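Local coordinates for galactose-binding lectin (PDB 6VAW), which binds D-galactose and its glycosides as a homotetrameric legume lectin that carries calcium and manganese ions beside the sugar pocket, at residues E2-N7 with V46-P51; G60-F65 with D193-L198; V138-N143 with L174-T179; V178-D181 with I185-I188. All blocks are in the same frame, centred on the assembly; numbering follows the deposited sequence.

Contact 1: residues E2-N7 with V46-P51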
loop_
_atom_site.group_PDB
_atom_site.type_symbol
_atom_site.label_atom_id
_atom_site.label_comp_id
_atom_site.label_asym_id
_atom_site.label_seq_id
_atom_site.Cartn_x
_atom_site.Cartn_y
_atom_site.Cartn_z
ATOM N N GLU A 2 7.524 13.261 -2.581
ATOM C CA GLU A 2 6.335 13.196 -3.434
ATOM C C GLU A 2 6.293 11.810 -4.093
ATOM O O GLU A 2 7.183 11.485 -4.880
ATOM C CB GLU A 2 6.420 14.316 -4.477
ATOM C CG GLU A 2 5.279 14.413 -5.468
ATOM C CD GLU A 2 5.429 15.636 -6.353
ATOM O OE1 GLU A 2 5.405 16.756 -5.803
ATOM O OE2 GLU A 2 5.621 15.481 -7.579
ATOM N N THR A 3 5.247 11.047 -3.801
ATOM C CA THR A 3 5.056 9.685 -4.297
ATOM C C THR A 3 3.737 9.525 -5.061
ATOM O O THR A 3 2.701 10.030 -4.634
ATOM C CB THR A 3 5.158 8.686 -3.112
ATOM O OG1 THR A 3 6.504 8.736 -2.633
ATOM C CG2 THR A 3 4.798 7.235 -3.494
ATOM N N VAL A 4 3.814 8.832 -6.220
ATOM C CA VAL A 4 2.683 8.444 -7.055
ATOM C C VAL A 4 2.664 6.916 -7.025
ATOM O O VAL A 4 3.668 6.292 -7.369
ATOM C CB VAL A 4 2.720 8.999 -8.503
ATOM C CG1 VAL A 4 1.559 8.443 -9.332
ATOM C CG2 VAL A 4 2.719 10.526 -8.535
ATOM N N SER A 5 1.552 6.333 -6.587
ATOM C CA SER A 5 1.427 4.884 -6.500
ATOM C C SER A 5 0.064 4.419 -6.970
ATOM O O SER A 5 -0.960 4.994 -6.575
ATOM C CB SER A 5 1.669 4.424 -5.063
ATOM O OG SER A 5 1.773 3.011 -5.017
ATOM N N PHE A 6 0.046 3.369 -7.822
ATOM C CA PHE A 6 -1.210 2.794 -8.324
ATOM C C PHE A 6 -1.043 1.319 -8.608
ATOM O O PHE A 6 0.076 0.834 -8.723
ATOM C CB PHE A 6 -1.756 3.538 -9.557
ATOM C CG PHE A 6 -0.875 3.686 -10.777
ATOM C CD1 PHE A 6 -0.769 2.659 -11.709
ATOM C CD2 PHE A 6 -0.200 4.872 -11.027
ATOM C CE1 PHE A 6 0.008 2.809 -12.863
ATOM C CE2 PHE A 6 0.587 5.017 -12.179
ATOM C CZ PHE A 6 0.665 3.994 -13.102
ATOM N N ASN A 7 -2.157 0.605 -8.713
ATOM C CA ASN A 7 -2.138 -0.818 -9.001
ATOM C C ASN A 7 -3.415 -1.192 -9.747
ATOM O O ASN A 7 -4.522 -0.885 -9.281
ATOM C CB ASN A 7 -1.952 -1.654 -7.715
ATOM C CG ASN A 7 -2.076 -3.152 -7.909
ATOM O OD1 ASN A 7 -2.920 -3.808 -7.291
ATOM N ND2 ASN A 7 -1.281 -3.723 -8.801
ATOM N N VAL A 46 -2.334 3.034 -24.229
ATOM C CA VAL A 46 -2.984 3.321 -22.957
ATOM C C VAL A 46 -2.002 4.124 -22.125
ATOM O O VAL A 46 -0.819 3.786 -22.095
ATOM C CB VAL A 46 -3.553 2.097 -22.191
ATOM C CG1 VAL A 46 -4.651 1.424 -22.982
ATOM C CG2 VAL A 46 -2.465 1.095 -21.793
ATOM N N LEU A 47 -2.475 5.185 -21.466
ATOM C CA LEU A 47 -1.645 6.022 -20.602
ATOM C C LEU A 47 -2.276 6.166 -19.234
ATOM O O LEU A 47 -3.514 6.216 -19.136
ATOM C CB LEU A 47 -1.461 7.433 -21.196
ATOM C CG LEU A 47 -0.861 7.551 -22.594
ATOM C CD1 LEU A 47 -1.326 8.820 -23.262
ATOM C CD2 LEU A 47 0.651 7.496 -22.558
ATOM N N TYR A 48 -1.431 6.267 -18.184
ATOM C CA TYR A 48 -1.944 6.597 -16.868
ATOM C C TYR A 48 -2.369 8.060 -17.019
ATOM O O TYR A 48 -1.599 8.849 -17.561
ATOM C CB TYR A 48 -0.917 6.328 -15.764
ATOM C CG TYR A 48 -1.474 6.613 -14.395
ATOM C CD1 TYR A 48 -2.489 5.823 -13.856
ATOM C CD2 TYR A 48 -0.997 7.680 -13.635
ATOM C CE1 TYR A 48 -2.997 6.069 -12.586
ATOM C CE2 TYR A 48 -1.525 7.954 -12.371
ATOM C CZ TYR A 48 -2.522 7.144 -11.854
ATOM O OH TYR A 48 -3.011 7.383 -10.590
ATOM N N ALA A 49 -3.617 8.323 -16.692
ATOM C CA ALA A 49 -4.250 9.618 -17.010
ATOM C C ALA A 49 -3.578 10.801 -16.331
ATOM O O ALA A 49 -3.728 11.896 -16.830
ATOM C CB ALA A 49 -5.711 9.565 -16.670
ATOM N N MET A 50 -2.931 10.574 -15.212
ATOM C CA MET A 50 -2.357 11.709 -14.484
ATOM C C MET A 50 -0.909 11.943 -14.896
ATOM O O MET A 50 -0.135 11.002 -14.969
ATOM C CB MET A 50 -2.440 11.471 -12.985
ATOM C CG MET A 50 -1.836 12.563 -12.207
ATOM S SD MET A 50 -2.139 12.396 -10.463
ATOM C CE MET A 50 -1.312 10.859 -10.041
ATOM N N PRO A 51 -0.516 13.203 -15.128
ATOM C CA PRO A 51 0.862 13.511 -15.394
ATOM C C PRO A 51 1.683 13.166 -14.141
ATOM O O PRO A 51 1.244 13.384 -13.053
ATOM C CB PRO A 51 0.850 15.027 -15.615
ATOM C CG PRO A 51 -0.555 15.320 -15.999
ATOM C CD PRO A 51 -1.376 14.372 -15.173
#

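Contact 2: residues G60-F65 with D193-L198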
loop_
_atom_site.group_PDB
_atom_site.type_symbol
_atom_site.label_atom_id
_atom_site.label_comp_id
_atom_site.label_asym_id
_atom_site.label_seq_id
_atom_site.Cartn_x
_atom_site.Cartn_y
_atom_site.Cartn_z
ATOM N N GLY A 60 16.499 20.237 -8.876
ATOM C CA GLY A 60 17.362 19.463 -9.760
ATOM C C GLY A 60 17.212 17.965 -9.496
ATOM O O GLY A 60 17.863 17.154 -10.156
ATOM N N ASN A 61 16.340 17.588 -8.532
ATOM C CA ASN A 61 16.102 16.185 -8.165
ATOM C C ASN A 61 15.322 15.442 -9.242
ATOM O O ASN A 61 14.482 16.012 -9.926
ATOM C CB ASN A 61 15.368 16.058 -6.806
ATOM C CG ASN A 61 16.155 16.524 -5.605
ATOM O OD1 ASN A 61 15.601 16.714 -4.524
ATOM N ND2 ASN A 61 17.461 16.698 -5.745
ATOM N N VAL A 62 15.605 14.141 -9.369
ATOM C CA VAL A 62 14.963 13.236 -10.332
ATOM C C VAL A 62 14.347 12.067 -9.553
ATOM O O VAL A 62 14.959 11.572 -8.610
ATOM C CB VAL A 62 15.945 12.755 -11.423
ATOM C CG1 VAL A 62 15.246 11.902 -12.481
ATOM C CG2 VAL A 62 16.683 13.931 -12.072
ATOM N N ALA A 63 13.123 11.668 -9.915
ATOM C CA ALA A 63 12.419 10.602 -9.222
ATOM C C ALA A 63 13.015 9.230 -9.543
ATOM O O ALA A 63 13.630 9.041 -10.601
ATOM C CB ALA A 63 10.944 10.623 -9.616
ATOM N N SER A 64 12.862 8.293 -8.602
ATOM C CA SER A 64 13.159 6.889 -8.836
ATOM C C SER A 64 11.814 6.241 -9.002
ATOM O O SER A 64 10.816 6.796 -8.516
ATOM C CB SER A 64 13.940 6.265 -7.671
ATOM O OG SER A 64 15.311 6.631 -7.710
ATOM N N PHE A 65 11.748 5.098 -9.659
ATOM C CA PHE A 65 10.481 4.386 -9.744
ATOM C C PHE A 65 10.702 2.874 -9.843
ATOM O O PHE A 65 11.783 2.389 -10.225
ATOM C CB PHE A 65 9.573 4.900 -10.872
ATOM C CG PHE A 65 10.069 4.713 -12.282
ATOM C CD1 PHE A 65 9.978 3.470 -12.911
ATOM C CD2 PHE A 65 10.518 5.799 -13.026
ATOM C CE1 PHE A 65 10.379 3.303 -14.235
ATOM C CE2 PHE A 65 10.934 5.630 -14.355
ATOM C CZ PHE A 65 10.877 4.388 -14.942
ATOM N N ASP A 193 19.455 9.335 -18.890
ATOM C CA ASP A 193 19.235 10.547 -18.095
ATOM C C ASP A 193 17.864 11.130 -18.439
ATOM O O ASP A 193 17.746 11.955 -19.363
ATOM C CB ASP A 193 20.353 11.585 -18.310
ATOM C CG ASP A 193 20.257 12.817 -17.413
ATOM O OD1 ASP A 193 19.251 12.943 -16.661
ATOM O OD2 ASP A 193 21.221 13.613 -17.404
ATOM N N LEU A 194 16.843 10.733 -17.663
ATOM C CA LEU A 194 15.458 11.148 -17.879
ATOM C C LEU A 194 15.299 12.696 -17.804
ATOM O O LEU A 194 14.557 13.258 -18.599
ATOM C CB LEU A 194 14.509 10.439 -16.886
ATOM C CG LEU A 194 14.320 8.917 -17.074
ATOM C CD1 LEU A 194 13.141 8.430 -16.250
ATOM C CD2 LEU A 194 14.076 8.546 -18.525
ATOM N N LYS A 195 16.066 13.364 -16.937
ATOM C CA LYS A 195 16.082 14.833 -16.797
ATOM C C LYS A 195 16.569 15.533 -18.088
ATOM O O LYS A 195 16.129 16.639 -18.388
ATOM C CB LYS A 195 16.992 15.213 -15.623
ATOM C CG LYS A 195 16.907 16.654 -15.156
ATOM C CD LYS A 195 17.960 16.884 -14.100
ATOM C CE LYS A 195 17.772 18.166 -13.354
ATOM N NZ LYS A 195 18.978 18.479 -12.547
ATOM N N ALA A 196 17.483 14.890 -18.841
ATOM C CA ALA A 196 18.031 15.429 -20.088
ATOM C C ALA A 196 17.167 15.099 -21.310
ATOM O O ALA A 196 17.188 15.843 -22.283
ATOM C CB ALA A 196 19.444 14.884 -20.315
ATOM N N LYS A 197 16.428 13.993 -21.271
ATOM C CA LYS A 197 15.663 13.537 -22.427
ATOM C C LYS A 197 14.169 13.834 -22.350
ATOM O O LYS A 197 13.486 13.784 -23.368
ATOM C CB LYS A 197 15.852 12.019 -22.605
ATOM C CG LYS A 197 17.308 11.556 -22.778
ATOM C CD LYS A 197 17.949 12.092 -24.053
ATOM C CE LYS A 197 19.350 11.570 -24.229
ATOM N NZ LYS A 197 20.099 12.350 -25.247
ATOM N N LEU A 198 13.642 14.063 -21.174
ATOM C CA LEU A 198 12.202 14.291 -21.056
ATOM C C LEU A 198 11.854 15.567 -20.288
ATOM O O LEU A 198 12.652 15.981 -19.457
ATOM C CB LEU A 198 11.537 13.092 -20.347
ATOM C CG LEU A 198 11.383 11.812 -21.195
ATOM C CD1 LEU A 198 11.121 10.612 -20.323
ATOM C CD2 LEU A 198 10.297 11.959 -22.241
#

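Contact 3: residues V138-N143 with L174-T179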
loop_
_atom_site.group_PDB
_atom_site.type_symbol
_atom_site.label_atom_id
_atom_site.label_comp_id
_atom_site.label_asym_id
_atom_site.label_seq_id
_atom_site.Cartn_x
_atom_site.Cartn_y
_atom_site.Cartn_z
ATOM N N VAL A 138 14.265 -7.583 -26.521
ATOM C CA VAL A 138 13.863 -6.540 -25.588
ATOM C C VAL A 138 14.855 -5.422 -25.840
ATOM O O VAL A 138 16.051 -5.680 -25.946
ATOM C CB VAL A 138 13.798 -6.981 -24.106
ATOM C CG1 VAL A 138 13.325 -5.833 -23.212
ATOM C CG2 VAL A 138 12.892 -8.197 -23.926
ATOM N N GLY A 139 14.362 -4.210 -25.979
ATOM C CA GLY A 139 15.233 -3.080 -26.257
ATOM C C GLY A 139 14.963 -1.891 -25.373
ATOM O O GLY A 139 13.869 -1.744 -24.846
ATOM N N ILE A 140 15.981 -1.064 -25.183
ATOM C CA ILE A 140 15.851 0.177 -24.433
ATOM C C ILE A 140 15.971 1.260 -25.490
ATOM O O ILE A 140 16.951 1.295 -26.230
ATOM C CB ILE A 140 16.792 0.324 -23.223
ATOM C CG1 ILE A 140 16.375 -0.683 -22.093
ATOM C CG2 ILE A 140 16.796 1.773 -22.721
ATOM C CD1 ILE A 140 17.289 -0.716 -20.843
ATOM N N ASP A 141 14.950 2.108 -25.570
ATOM C CA ASP A 141 14.784 3.141 -26.605
ATOM C C ASP A 141 14.819 4.526 -26.052
ATOM O O ASP A 141 14.106 4.829 -25.116
ATOM C CB ASP A 141 13.441 2.972 -27.302
ATOM C CG ASP A 141 13.297 1.706 -28.105
ATOM O OD1 ASP A 141 14.314 1.003 -28.286
ATOM O OD2 ASP A 141 12.195 1.460 -28.620
ATOM N N VAL A 142 15.543 5.380 -26.722
ATOM C CA VAL A 142 15.680 6.773 -26.333
ATOM C C VAL A 142 15.449 7.628 -27.582
ATOM O O VAL A 142 16.355 7.801 -28.405
ATOM C CB VAL A 142 17.039 7.100 -25.624
ATOM C CG1 VAL A 142 17.093 8.566 -25.201
ATOM C CG2 VAL A 142 17.272 6.188 -24.409
ATOM N N ASN A 143 14.198 8.125 -27.722
ATOM C CA ASN A 143 13.744 8.985 -28.819
ATOM C C ASN A 143 13.837 8.296 -30.194
ATOM O O ASN A 143 13.775 8.967 -31.227
ATOM C CB ASN A 143 14.520 10.319 -28.832
ATOM C CG ASN A 143 14.263 11.177 -27.612
ATOM O OD1 ASN A 143 13.173 11.201 -27.043
ATOM N ND2 ASN A 143 15.273 11.901 -27.182
ATOM N N LEU A 174 18.264 2.457 -15.797
ATOM C CA LEU A 174 16.979 1.808 -16.042
ATOM C C LEU A 174 17.271 0.296 -16.168
ATOM O O LEU A 174 17.972 -0.116 -17.096
ATOM C CB LEU A 174 16.356 2.376 -17.323
ATOM C CG LEU A 174 15.011 1.828 -17.717
ATOM C CD1 LEU A 174 13.937 2.366 -16.852
ATOM C CD2 LEU A 174 14.637 2.230 -19.174
ATOM N N SER A 175 16.841 -0.487 -15.191
ATOM C CA SER A 175 17.060 -1.936 -15.166
ATOM C C SER A 175 15.737 -2.648 -15.409
ATOM O O SER A 175 14.730 -2.264 -14.829
ATOM C CB SER A 175 17.700 -2.370 -13.853
ATOM O OG SER A 175 18.116 -3.713 -14.004
ATOM N N VAL A 176 15.759 -3.677 -16.251
ATOM C CA VAL A 176 14.575 -4.440 -16.690
ATOM C C VAL A 176 14.807 -5.940 -16.484
ATOM O O VAL A 176 15.836 -6.466 -16.924
ATOM C CB VAL A 176 14.253 -4.142 -18.186
ATOM C CG1 VAL A 176 12.992 -4.875 -18.651
ATOM C CG2 VAL A 176 14.145 -2.649 -18.460
ATOM N N ALA A 177 13.839 -6.616 -15.860
ATOM C CA ALA A 177 13.862 -8.073 -15.684
ATOM C C ALA A 177 12.560 -8.613 -16.263
ATOM O O ALA A 177 11.484 -8.189 -15.842
ATOM C CB ALA A 177 14.036 -8.476 -14.217
ATOM N N VAL A 178 12.683 -9.526 -17.224
ATOM C CA VAL A 178 11.572 -10.152 -17.944
ATOM C C VAL A 178 11.512 -11.635 -17.609
ATOM O O VAL A 178 12.477 -12.357 -17.872
ATOM C CB VAL A 178 11.737 -9.921 -19.467
ATOM C CG1 VAL A 178 10.517 -10.395 -20.232
ATOM C CG2 VAL A 178 12.052 -8.461 -19.773
ATOM N N THR A 179 10.398 -12.084 -17.015
ATOM C CA THR A 179 10.197 -13.473 -16.600
ATOM C C THR A 179 9.305 -14.176 -17.604
ATOM O O THR A 179 8.135 -13.825 -17.731
ATOM C CB THR A 179 9.619 -13.560 -15.162
ATOM O OG1 THR A 179 10.446 -12.827 -14.261
ATOM C CG2 THR A 179 9.517 -14.985 -14.658
#

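Contact 4: residues V178-D181 with I185-I188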
loop_
_atom_site.group_PDB
_atom_site.type_symbol
_atom_site.label_atom_id
_atom_site.label_comp_id
_atom_site.label_asym_id
_atom_site.label_seq_id
_atom_site.Cartn_x
_atom_site.Cartn_y
_atom_site.Cartn_z
ATOM N N VAL A 178 12.683 -9.526 -17.224
ATOM C CA VAL A 178 11.572 -10.152 -17.944
ATOM C C VAL A 178 11.512 -11.635 -17.609
ATOM O O VAL A 178 12.477 -12.357 -17.872
ATOM C CB VAL A 178 11.737 -9.921 -19.467
ATOM C CG1 VAL A 178 10.517 -10.395 -20.232
ATOM C CG2 VAL A 178 12.052 -8.461 -19.773
ATOM N N THR A 179 10.398 -12.084 -17.015
ATOM C CA THR A 179 10.197 -13.473 -16.600
ATOM C C THR A 179 9.305 -14.176 -17.604
ATOM O O THR A 179 8.135 -13.825 -17.731
ATOM C CB THR A 179 9.619 -13.560 -15.162
ATOM O OG1 THR A 179 10.446 -12.827 -14.261
ATOM C CG2 THR A 179 9.517 -14.985 -14.658
ATOM N N ASN A 180 9.846 -15.204 -18.271
ATOM C CA ASN A 180 9.105 -15.991 -19.264
ATOM C C ASN A 180 8.351 -17.173 -18.620
ATOM O O ASN A 180 8.494 -17.446 -17.420
ATOM C CB ASN A 180 10.044 -16.493 -20.362
ATOM C CG ASN A 180 10.771 -15.381 -21.062
ATOM O OD1 ASN A 180 10.224 -14.730 -21.961
ATOM N ND2 ASN A 180 12.002 -15.107 -20.615
ATOM N N ASP A 181 7.545 -17.855 -19.460
ATOM C CA ASP A 181 6.691 -19.011 -19.185
ATOM C C ASP A 181 7.521 -20.217 -18.751
ATOM O O ASP A 181 7.123 -20.912 -17.818
ATOM C CB ASP A 181 5.888 -19.345 -20.481
ATOM C CG ASP A 181 4.733 -20.304 -20.326
ATOM O OD1 ASP A 181 3.884 -20.073 -19.432
ATOM O OD2 ASP A 181 4.621 -21.230 -21.154
ATOM N N ILE A 185 14.777 -16.035 -16.827
ATOM C CA ILE A 185 14.760 -14.580 -16.770
ATOM C C ILE A 185 15.681 -14.022 -17.845
ATOM O O ILE A 185 16.710 -14.617 -18.166
ATOM C CB ILE A 185 15.061 -13.939 -15.372
ATOM C CG1 ILE A 185 16.285 -14.541 -14.683
ATOM C CG2 ILE A 185 13.845 -13.944 -14.466
ATOM C CD1 ILE A 185 17.350 -13.614 -14.653
ATOM N N THR A 186 15.286 -12.877 -18.406
ATOM C CA THR A 186 16.025 -12.052 -19.369
ATOM C C THR A 186 16.198 -10.666 -18.717
ATOM O O THR A 186 15.228 -10.133 -18.189
ATOM C CB THR A 186 15.287 -11.980 -20.716
ATOM O OG1 THR A 186 14.994 -13.302 -21.170
ATOM C CG2 THR A 186 16.068 -11.215 -21.780
ATOM N N THR A 187 17.398 -10.085 -18.759
ATOM C CA THR A 187 17.588 -8.749 -18.196
ATOM C C THR A 187 18.282 -7.827 -19.175
ATOM O O THR A 187 19.052 -8.276 -20.025
ATOM C CB THR A 187 18.387 -8.763 -16.855
ATOM O OG1 THR A 187 19.743 -9.147 -17.102
ATOM C CG2 THR A 187 17.757 -9.638 -15.766
ATOM N N ILE A 188 18.077 -6.527 -18.988
ATOM C CA ILE A 188 18.740 -5.493 -19.787
ATOM C C ILE A 188 18.749 -4.239 -18.940
ATOM O O ILE A 188 17.787 -3.987 -18.231
ATOM C CB ILE A 188 18.085 -5.281 -21.191
ATOM C CG1 ILE A 188 18.985 -4.400 -22.089
ATOM C CG2 ILE A 188 16.602 -4.757 -21.115
ATOM C CD1 ILE A 188 18.505 -4.237 -23.522
#

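Contact 1: residues E2-N7 with V46-P51
Across from Val4 and Phe6 on strand 2-7, the chain at 46-51 breaks its strand into a short loop after Tyr48, and the two backbones keep apart, with Phe6 CA and Tyr48 CA 9.4 Å from each other, so side chains alone bridge the gap. Phe6 and Tyr48 stack face to face, ring centroids 3.8 Å apart and planes at 16°. The two side chains run past one another in opposite directions: Phe6 CE2 stands over the centre of the Tyr48 ring, and Tyr48 CD1 over the centre of the Phe6 ring. Near the phenol end, Phe6 CD2 comes within 3.4 Å of Tyr48 CZ. Tyr48 reaches across because its CG lies anti to the backbone N (chi1 -177°). Beside the stack, Val4 and Met50 meet tip to tip, Val4 CG1 lying 3.8 Å from Met50 CE. A bend at chi3 (63°) carries this methyl to the rim of the Tyr48 ring, in its plane. Around the pair, Phe6 also meets the rings of Trp223 and Phe225 on strand 217-229, while Tyr48 and Met50 pack on Met50 of a neighbouring subunit. Strand 2-8 belongs to the large back sheet and strand 43-53 to the curved front sheet, so this aromatic stack is part of the sheet-to-sheet packing of the legume lectin jelly roll.

Contact 2: residues G60-F65 with D193-L198
Gly60 opens the contact with its carbonyl, which Lys195 reaches from the short helix 194-197. In the legume lectin sandwich this joins the lead-in to strand 64-74 of the back sheet to the one-turn helix that follows strand 185-191. Lys195 NZ donates to Gly60 O at 3.0 Å, in the carbonyl plane and on a lone pair, with a C=O...N angle of 110°. The Lys195 chain is extended beyond CG, and CG itself is anti to the backbone N (chi1 -168°), which gives the side chain the length to span the gap. Gly60 has a positive phi (83°) that suits glycine, and Lys195 NZ comes within 3.4 Å of Gly60 CA. Two residues on, Val62 points at the helix and lays its CG2 against the stem of the same lysine, 3.8 Å from Lys195 CB and equally near Lys195 CD. Lys195 is thus held by its aliphatic part as well as by its charged end, and Trp55 touches it too. At Phe65 the contact becomes purely apolar and sinks into the interior, where Phe204 meets the ring edge-to-face. The helix start is capped by Asp193, whose OD1 takes weak bonds from Lys195 N and Ala196 N. Leu194, the first residue of that helix, crosses Phe65 at about a right angle and puts CD1 at the ring's edge, 4.0 Å from Phe65 CE2.

Contact 3: residues V138-N143 with L174-T179
Ile140 lies at the heart of this contact and uses both branches against strand 174-179. Its CG2 stands 4.2 Å from Leu174 CD2, the two side chains lying alongside with their ends pointing opposite ways. The other branch runs on to CD1, which lies 3.9 Å from Leu174 O and 4.4 Å from Val176 CG2. The split follows from chi1 of -69°: CG2 is anti to the backbone N, and CG1 is left beside it. Two residues back, Val138 CG2 faces Val178 CG2 at 4.2 Å, a methyl contact as close as that to Leu174 CD2. The strands run nearly antiparallel, their axes 161° apart in direction and 9.6 Å apart at closest approach, a spacing filled by side chains from both. Farther out, Ile188 of strand 185-191 packs on both Val138 and Val176, Trp153 covers Val138 and Val178, and Val120 adds to the same apolar layer. Gly139 and Asp141 pair through their backbones with Glu121 and Gly119 on strand 117-123. Glu121 binds the manganese ion, which lies about 9 Å from the Val138 side chain. This is the hydrophobic core between the front and back sheets of the legume lectin sandwich, close behind the metal site.

Contact 4: residues V178-D181 with I185-I188
Val178 N gives the shortest polar bond here, 2.8 Å to Thr186 O, nearly straight at the hydrogen (170°). The return bond, Thr186 N to Val178 O, measures 2.9 Å, and together they make Val178 and Thr186 a hydrogen-bonded antiparallel pair. Val178 O has a further neighbour in Ile185 CA, 3.4 Å away in a CA-H...O contact. Next along, Thr179 and Ile185 form the non-hydrogen-bonded pair, with CA atoms 4.7 Å apart. Their side chains share a face of the sheet, and Thr179 OG1 touches Ile185 CG2 at 3.6 Å. Ile185 holds CG1 between its backbone N and carbonyl carbon (chi1 47°), which leaves CG2 as the branch that meets the threonine. That face is turned to a neighbouring subunit, where Leu66 packs on Thr179 and Thr226 on Ile185. Val178 and Thr186 occupy the other face, under Trp153, their CB atoms 4.3 Å apart. Beyond the strand, Asn180 swings its amide back over this side, ND2 coming no nearer than 3.5 Å to Thr186 OG1. The amide's hydrogen bonds go elsewhere: Asn180 OD1 accepts from Trp153 NE1, and Asn180 ND2 donates to Asp184 O. The amide is therefore fixed at both ends, one bond tying it to the connection between the strands and the other to the indole that packs on Val178 and Thr186. The chemistry implies a hairpin end closed by two good backbone bonds, with an inner face of Val178 and Thr186 packed against Trp153 and an outer face given over to the tetramer.

How the contacts relate
From the N terminus, contact 1 closes first, bringing strand 2-8 of the back sheet over strand 43-53 of the front sheet. Contact 2 opens only after that and closes the widest loop, from 60-65 to the helix 194-197. Contacts 3 and 4 both nest inside it: contact 3 ties front strand 137-141 to back strand 173-179, and contact 4 begins on the same strand, sharing Val178 and Thr179, to form the hairpin with strand 185-191. Contacts 3 and 4 touch directly through Ile188, and contact 3 meets contact 2 where Leu174 packs on Phe65. Contact 1 touches none of the others, but like contact 3 it joins the two sheets.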